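Local coordinates for putative 2OG-Fe(II) oxygenase family protein (Caulobacter crescentus CB15, PDB 3OOX) that probably acts as an iron(II)- and 2-oxoglutarate-dependent oxygenase, perhaps one that forms ethylene from 2-oxoglutarate and oxidises L-arginine alongside, at residues F22-A28 with A148-Y152; F30-G34 with V228-G232; T163-S169 with F267-S273. All blocks are in the same frame, centred on the assembly; numbering follows the deposited sequence.

Interaction 1: F22-A28 with A148-Y152; sequences FAQELGA and AIATY
The aromatic part of the contact is Y152 lying flat on the backbone of G27. G27 CA stands 3.5 Å from the centroid of the Y152 ring and only 12° off the ring normal, which is the geometry of a CH-pi contact over the face. The same face continues over the peptide that follows, with Y152 CE2 3.5 Å from G27 O and Y152 CE1 near A28 N. With CG of Y152 anti to its backbone N, the ring swings beside its own carbonyl carbon and over the 23-28 turn, where it sits as a knob among A23, Q24, G27 and A28. G27 has no side chain, and that lets the ring come down onto the main chain.

Apolar packing occupies the other end. The methyl of A148 touches three side chains: F22 CE2 approaches to 3.8 Å, L26 CD1 to 4.0 Å, and A23 CB to 4.1 Å. A23 CB also presses on the backbone, 3.4 Å from A148 O, and touches the CG2 branch of T151.

No hydrogen bond joins the segments directly; the polar link is a water at the phenol end. Q24 bends at chi2, and its OE1 comes to the ring edge near CE1, close to the ring plane, while the amide and ring planes stand 50° apart. Q24 NE2 donates to the water, which in turn donates to Y152 OH from within the ring plane, 2.9 Å away. Y152 OH also has a probable, unusually short bond to E31 OE1, one turn beyond G27 on the same helix.

The axes of the two short segments approach to 8.0 Å and cross at -90°. Such a close perpendicular crossing, with alanines and a glycine at the interface, is characteristic of small-residue helix-helix packing, here between helix 19-33 and the C-terminal end of helix 127-152.

Interaction 2: F30-G34 with V228-G232; sequences FERYG and VINIG
F30 meets the strand with both its ring edge and one ring face. At the edge, near the ring plane, F30 CE1 lies 3.4 Å from I229 O, while F30 CZ touches the CG2 branch of I229 at 3.7 Å. Over one face comes the end of I231: its CD1 is 4.1 Å from the F30 ring centroid and 27° off the normal, a CH-pi contact. I231 reaches there by a bend at chi2 (-64°). V145 and I149 of helix 127-152 also pack on F30.

Further along, the helix ends, and G34 leaves it with positive phi, its N still bonded to F30 O. This turn presents G34 O to the strand. I231 N donates to G34 O over 2.9 Å, and the N-H...O angle of 164° makes the bond nearly straight. N230 CA adds a CA-H...O contact to the same oxygen at 3.2 Å. A water close to both G34 O and I231 O lies beside this junction.

The I229-A36 backbone pairing follows on, making G34 the step from helix 19-33 into strand 35-39, which runs antiparallel to strand 227-231. An N-terminal strand thus extends the major sheet of the double-stranded beta-helix (jelly-roll), as is usual in this family.

Interaction 3: T163-S169 with F267-S273; sequences TVQDGNS and FFLHFAS
S169 meets the end of strand 262-269 of the oxygenase jelly-roll, in a loop-to-strand junction that begins with a type II beta turn from V164 to G167. Followed outward, S169 CB lies 3.4 Å from F267 CZ and close to F268 O. Its OG, beside the backbone N and anti to the carbonyl carbon (chi1 -58°), then meets the main chain: H270 N donates to it over 2.9 Å at an almost straight 170°. The serine hydroxyl takes up a backbone N-H where the strand ends.

Before it, the main chains are joined by A272 N donating to T163 O, and by a weak bond from N168 N to F271 O. T163 and F271 point the same way side by side, with T163 OG1 3.4 Å from F271 CE1; OG1 is hydrogen-bonded to F160 O. V164 CG1 touches both L269 CD2 and F271 CD1. G167 CA, bearing no side chain, comes within 3.4 Å of H270 O. One water bridges D166 O to S273 N, another N168 ND2 to S273 OG, which is also bonded to H114.

N168 centres an inverse gamma turn that carries its carbonyl over the imidazole of H270, the oxygen 3.2 Å above the ring plane. H270 ND1 donates to F268 O over 3.0 Å; that oxygen lies in the imidazole plane, while the nitrogen stands well above the carbonyl plane of F268.

From the N terminus, helix 19-33 supplies the first segments of both interaction 1 and interaction 2. Interaction 1 closes a loop of 119 residues onto the end of helix 127-152; interaction 2 closes a longer one, 193 residues, onto strand 227-231. Their segments alternate, so the two loops cross, and besides sharing helix 19-33 they touch where I149 packs on I231. Interaction 3 opens after interaction 1 has closed and crosses interaction 2, closing 97 residues from the end of helix 161-164 and the turn after it to strand 262-269. Its centre lies about 17 Å from that of interaction 2 and 20 Å from that of interaction 1. Interactions 2 and 3 reach the same mixed sheet, while interaction 1 joins two helices.

Interaction 1: F22-A28 with A148-Y152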
# COMPACT_ATOMS: atom_id res chain seq x y z
N PHE A 22 -0.94 17.79 -13.28
CA PHE A 22 -1.07 16.52 -12.58
C PHE A 22 0.01 16.39 -11.50
O PHE A 22 -0.29 16.14 -10.33
CB PHE A 22 -0.99 15.36 -13.58
CG PHE A 22 -1.21 13.98 -12.97
CD1 PHE A 22 -2.44 13.63 -12.42
CD2 PHE A 22 -0.19 13.04 -12.99
CE1 PHE A 22 -2.64 12.38 -11.90
CE2 PHE A 22 -0.40 11.79 -12.46
CZ PHE A 22 -1.64 11.47 -11.91
N ALA A 23 1.26 16.55 -11.90
CA ALA A 23 2.39 16.43 -10.99
C ALA A 23 2.34 17.49 -9.88
O ALA A 23 2.54 17.17 -8.71
CB ALA A 23 3.72 16.51 -11.76
N GLN A 24 2.03 18.73 -10.20
CA GLN A 24 1.88 19.76 -9.15
C GLN A 24 0.77 19.45 -8.14
O GLN A 24 0.99 19.54 -6.93
CB GLN A 24 1.61 21.14 -9.76
CG GLN A 24 1.40 22.27 -8.73
CD GLN A 24 2.54 22.44 -7.72
OE1 GLN A 24 3.73 22.29 -8.05
NE2 GLN A 24 2.19 22.77 -6.48
N GLU A 25 -0.42 19.12 -8.62
CA GLU A 25 -1.56 18.86 -7.71
C GLU A 25 -1.37 17.60 -6.88
O GLU A 25 -1.58 17.61 -5.65
CB GLU A 25 -2.87 18.79 -8.48
CG GLU A 25 -3.26 20.09 -9.12
CD GLU A 25 -4.63 20.05 -9.74
OE1 GLU A 25 -5.35 19.05 -9.59
OE2 GLU A 25 -5.00 21.05 -10.38
N LEU A 26 -0.94 16.51 -7.50
CA LEU A 26 -0.63 15.32 -6.71
C LEU A 26 0.51 15.56 -5.72
O LEU A 26 0.44 15.15 -4.56
CB LEU A 26 -0.25 14.09 -7.58
CG LEU A 26 -1.27 13.11 -8.14
CD1 LEU A 26 -0.51 11.94 -8.78
CD2 LEU A 26 -2.33 12.57 -7.15
N GLY A 27 1.60 16.15 -6.20
CA GLY A 27 2.75 16.39 -5.36
C GLY A 27 2.42 17.24 -4.16
O GLY A 27 2.89 16.98 -3.05
N ALA A 28 1.65 18.30 -4.39
CA ALA A 28 1.33 19.22 -3.32
C ALA A 28 0.54 18.48 -2.24
O ALA A 28 0.69 18.76 -1.04
CB ALA A 28 0.52 20.42 -3.83
N ALA A 148 4.87 11.50 -11.61
CA ALA A 148 4.37 12.76 -11.14
C ALA A 148 5.18 13.23 -9.93
O ALA A 148 5.57 14.40 -9.84
CB ALA A 148 2.92 12.64 -10.81
N ILE A 149 5.45 12.32 -9.00
CA ILE A 149 6.28 12.65 -7.84
C ILE A 149 7.68 13.14 -8.25
O ILE A 149 8.19 14.14 -7.73
CB ILE A 149 6.35 11.45 -6.84
CG1 ILE A 149 4.96 11.24 -6.21
CG2 ILE A 149 7.40 11.70 -5.80
CD1 ILE A 149 4.88 9.94 -5.42
N ALA A 150 8.30 12.43 -9.18
CA ALA A 150 9.63 12.83 -9.73
C ALA A 150 9.61 14.25 -10.31
O ALA A 150 10.44 15.09 -9.95
CB ALA A 150 10.07 11.80 -10.76
N THR A 151 8.61 14.54 -11.14
CA THR A 151 8.48 15.88 -11.72
C THR A 151 8.24 16.94 -10.63
O THR A 151 8.81 18.03 -10.66
CB THR A 151 7.39 15.86 -12.79
OG1 THR A 151 7.84 15.02 -13.87
CG2 THR A 151 7.07 17.26 -13.30
N TYR A 152 7.42 16.61 -9.63
CA TYR A 152 7.16 17.53 -8.53
C TYR A 152 8.44 17.88 -7.78
O TYR A 152 8.66 19.07 -7.40
CB TYR A 152 6.13 16.94 -7.57
CG TYR A 152 5.79 17.83 -6.41
CD1 TYR A 152 4.98 18.95 -6.57
CD2 TYR A 152 6.30 17.55 -5.13
CE1 TYR A 152 4.67 19.76 -5.50
CE2 TYR A 152 5.98 18.33 -4.06
CZ TYR A 152 5.16 19.46 -4.25
OH TYR A 152 4.85 20.27 -3.19
O HOH W 1 3.68 22.78 -4.03

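Interaction 2: F30-G34 with V228-G232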
# COMPACT_ATOMS: atom_id res chain seq x y z
N PHE A 30 0.68 15.16 -1.53
CA PHE A 30 1.62 14.31 -0.81
C PHE A 30 2.45 15.11 0.18
O PHE A 30 2.69 14.67 1.30
CB PHE A 30 2.55 13.61 -1.79
CG PHE A 30 1.90 12.50 -2.60
CD1 PHE A 30 1.21 11.46 -1.99
CD2 PHE A 30 2.06 12.45 -3.97
CE1 PHE A 30 0.66 10.44 -2.75
CE2 PHE A 30 1.55 11.43 -4.72
CZ PHE A 30 0.81 10.43 -4.12
N GLU A 31 2.94 16.27 -0.25
CA GLU A 31 3.81 17.06 0.61
C GLU A 31 3.05 17.56 1.86
O GLU A 31 3.62 17.63 2.95
CB GLU A 31 4.46 18.22 -0.14
CG GLU A 31 5.52 18.90 0.71
CD GLU A 31 6.30 20.01 0.01
OE1 GLU A 31 6.22 20.13 -1.23
OE2 GLU A 31 7.02 20.75 0.72
N ARG A 32 1.77 17.90 1.69
CA ARG A 32 0.96 18.45 2.78
C ARG A 32 0.52 17.35 3.76
O ARG A 32 0.58 17.55 4.98
CB ARG A 32 -0.27 19.17 2.20
CG ARG A 32 -1.30 19.68 3.21
CD ARG A 32 -0.78 20.71 4.16
NE ARG A 32 -1.84 21.02 5.13
CZ ARG A 32 -2.06 20.33 6.26
NH1 ARG A 32 -1.28 19.28 6.61
NH2 ARG A 32 -3.07 20.68 7.04
N TYR A 33 0.05 16.24 3.22
CA TYR A 33 -0.69 15.23 4.00
C TYR A 33 -0.02 13.85 4.04
O TYR A 33 -0.44 13.01 4.84
CB TYR A 33 -2.09 15.03 3.44
CG TYR A 33 -3.00 16.24 3.55
CD1 TYR A 33 -3.41 16.70 4.80
CD2 TYR A 33 -3.47 16.91 2.42
CE1 TYR A 33 -4.24 17.82 4.92
CE2 TYR A 33 -4.31 18.02 2.53
CZ TYR A 33 -4.68 18.46 3.78
OH TYR A 33 -5.51 19.57 3.90
N GLY A 34 0.96 13.62 3.17
CA GLY A 34 1.52 12.30 2.93
C GLY A 34 0.62 11.38 2.11
O GLY A 34 0.95 10.22 1.91
N VAL A 228 -6.50 5.76 -3.31
CA VAL A 228 -5.91 6.58 -2.27
C VAL A 228 -4.44 6.14 -2.18
O VAL A 228 -4.14 4.97 -2.07
CB VAL A 228 -6.58 6.36 -0.90
CG1 VAL A 228 -5.83 7.18 0.17
CG2 VAL A 228 -8.07 6.76 -0.96
N ILE A 229 -3.54 7.09 -2.29
CA ILE A 229 -2.12 6.78 -2.36
C ILE A 229 -1.39 7.48 -1.23
O ILE A 229 -1.66 8.64 -0.95
CB ILE A 229 -1.52 7.23 -3.69
CG1 ILE A 229 -2.34 6.62 -4.85
CG2 ILE A 229 -0.02 6.79 -3.78
CD1 ILE A 229 -2.31 7.41 -6.12
N ASN A 230 -0.47 6.77 -0.59
CA ASN A 230 0.37 7.39 0.48
C ASN A 230 1.85 7.12 0.32
O ASN A 230 2.27 6.07 -0.20
CB ASN A 230 -0.08 7.01 1.91
CG ASN A 230 0.04 5.54 2.20
OD1 ASN A 230 -0.73 4.73 1.67
ND2 ASN A 230 1.01 5.16 3.07
N ILE A 231 2.63 8.09 0.78
CA ILE A 231 4.08 8.02 0.84
C ILE A 231 4.47 7.05 1.96
O ILE A 231 3.88 7.10 3.05
CB ILE A 231 4.67 9.41 1.20
CG1 ILE A 231 4.17 10.47 0.19
CG2 ILE A 231 6.23 9.35 1.34
CD1 ILE A 231 4.63 10.25 -1.24
N GLY A 232 5.48 6.19 1.73
CA GLY A 232 6.02 5.33 2.76
C GLY A 232 7.41 5.76 3.18
O GLY A 232 8.03 6.65 2.55
O HOH W 2 2.03 8.66 4.11

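Interaction 3: T163-S169 with F267-S273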
# COMPACT_ATOMS: atom_id res chain seq x y z
N THR A 163 14.57 2.45 -10.09
CA THR A 163 14.52 2.29 -8.64
C THR A 163 13.46 1.31 -8.20
O THR A 163 13.61 0.74 -7.12
CB THR A 163 14.29 3.62 -7.90
OG1 THR A 163 12.91 3.97 -7.94
CG2 THR A 163 15.11 4.78 -8.55
N VAL A 164 12.44 1.08 -9.02
CA VAL A 164 11.33 0.21 -8.64
C VAL A 164 11.26 -1.04 -9.49
O VAL A 164 10.40 -1.89 -9.30
CB VAL A 164 9.97 0.94 -8.67
CG1 VAL A 164 9.97 2.07 -7.63
CG2 VAL A 164 9.61 1.45 -10.08
N GLN A 165 12.19 -1.19 -10.42
CA GLN A 165 12.22 -2.39 -11.24
C GLN A 165 12.47 -3.63 -10.36
O GLN A 165 13.42 -3.64 -9.56
CB GLN A 165 13.32 -2.27 -12.28
CG GLN A 165 13.47 -3.45 -13.22
CD GLN A 165 14.43 -3.22 -14.37
OE1 GLN A 165 14.22 -2.35 -15.19
NE2 GLN A 165 15.49 -3.98 -14.42
N ASP A 166 11.66 -4.66 -10.56
CA ASP A 166 11.72 -5.86 -9.74
C ASP A 166 11.63 -5.56 -8.24
O ASP A 166 12.10 -6.36 -7.43
CB ASP A 166 12.95 -6.73 -10.07
CG ASP A 166 12.91 -7.30 -11.50
OD1 ASP A 166 11.81 -7.40 -12.02
OD2 ASP A 166 13.99 -7.59 -12.05
N GLY A 167 10.92 -4.49 -7.91
CA GLY A 167 10.75 -4.11 -6.51
C GLY A 167 10.03 -5.17 -5.70
O GLY A 167 9.21 -5.90 -6.23
N ASN A 168 10.32 -5.20 -4.40
CA ASN A 168 9.84 -6.24 -3.48
C ASN A 168 8.43 -5.89 -3.02
O ASN A 168 8.14 -5.85 -1.82
CB ASN A 168 10.78 -6.36 -2.30
CG ASN A 168 10.67 -7.67 -1.57
OD1 ASN A 168 9.84 -8.55 -1.87
ND2 ASN A 168 11.54 -7.82 -0.56
N SER A 169 7.56 -5.63 -3.98
CA SER A 169 6.22 -5.15 -3.74
C SER A 169 5.27 -6.26 -3.38
O SER A 169 5.44 -7.42 -3.81
CB SER A 169 5.71 -4.34 -4.95
OG SER A 169 6.59 -3.25 -5.20
N PHE A 267 -1.85 -2.29 -2.36
CA PHE A 267 -0.61 -2.66 -3.02
C PHE A 267 0.51 -1.83 -2.42
O PHE A 267 0.49 -0.59 -2.54
CB PHE A 267 -0.72 -2.43 -4.52
CG PHE A 267 0.52 -2.83 -5.28
CD1 PHE A 267 0.75 -4.16 -5.59
CD2 PHE A 267 1.47 -1.90 -5.61
CE1 PHE A 267 1.87 -4.56 -6.23
CE2 PHE A 267 2.63 -2.32 -6.27
CZ PHE A 267 2.78 -3.66 -6.61
N PHE A 268 1.46 -2.51 -1.79
CA PHE A 268 2.62 -1.89 -1.15
C PHE A 268 3.80 -1.93 -2.13
O PHE A 268 4.50 -2.96 -2.26
CB PHE A 268 2.94 -2.63 0.15
CG PHE A 268 1.83 -2.60 1.15
CD1 PHE A 268 1.68 -1.53 2.02
CD2 PHE A 268 0.91 -3.64 1.23
CE1 PHE A 268 0.68 -1.52 2.96
CE2 PHE A 268 -0.14 -3.59 2.15
CZ PHE A 268 -0.25 -2.51 3.00
N LEU A 269 4.01 -0.77 -2.78
CA LEU A 269 5.05 -0.65 -3.78
C LEU A 269 6.36 -0.35 -3.09
O LEU A 269 6.45 0.56 -2.26
CB LEU A 269 4.71 0.44 -4.79
CG LEU A 269 5.45 0.45 -6.12
CD1 LEU A 269 4.59 1.18 -7.20
CD2 LEU A 269 6.84 1.08 -5.99
N HIS A 270 7.38 -1.17 -3.40
CA HIS A 270 8.71 -1.08 -2.81
C HIS A 270 9.75 -0.84 -3.90
O HIS A 270 9.57 -1.23 -5.06
CB HIS A 270 9.12 -2.41 -2.20
CG HIS A 270 8.47 -2.75 -0.89
ND1 HIS A 270 7.11 -2.93 -0.70
CD2 HIS A 270 9.05 -3.01 0.31
CE1 HIS A 270 6.89 -3.30 0.55
NE2 HIS A 270 8.04 -3.34 1.19
N PHE A 271 10.85 -0.20 -3.49
CA PHE A 271 12.01 -0.11 -4.35
C PHE A 271 12.61 -1.54 -4.57
O PHE A 271 12.41 -2.48 -3.81
CB PHE A 271 13.11 0.74 -3.69
CG PHE A 271 12.82 2.21 -3.62
CD1 PHE A 271 12.43 2.92 -4.73
CD2 PHE A 271 13.02 2.92 -2.43
CE1 PHE A 271 12.18 4.27 -4.67
CE2 PHE A 271 12.82 4.30 -2.39
CZ PHE A 271 12.36 4.97 -3.51
N ALA A 272 13.41 -1.66 -5.62
CA ALA A 272 14.33 -2.76 -5.80
C ALA A 272 15.22 -2.97 -4.57
O ALA A 272 15.74 -2.01 -3.99
CB ALA A 272 15.20 -2.48 -7.03
N SER A 273 15.39 -4.22 -4.19
CA SER A 273 16.14 -4.60 -2.99
C SER A 273 17.55 -4.03 -2.94
O SER A 273 18.01 -3.59 -1.89
CB SER A 273 16.24 -6.11 -2.91
OG SER A 273 14.98 -6.65 -2.69
O HOH W 3 13.23 -5.96 -4.95
O HOH W 4 13.67 -5.68 -0.45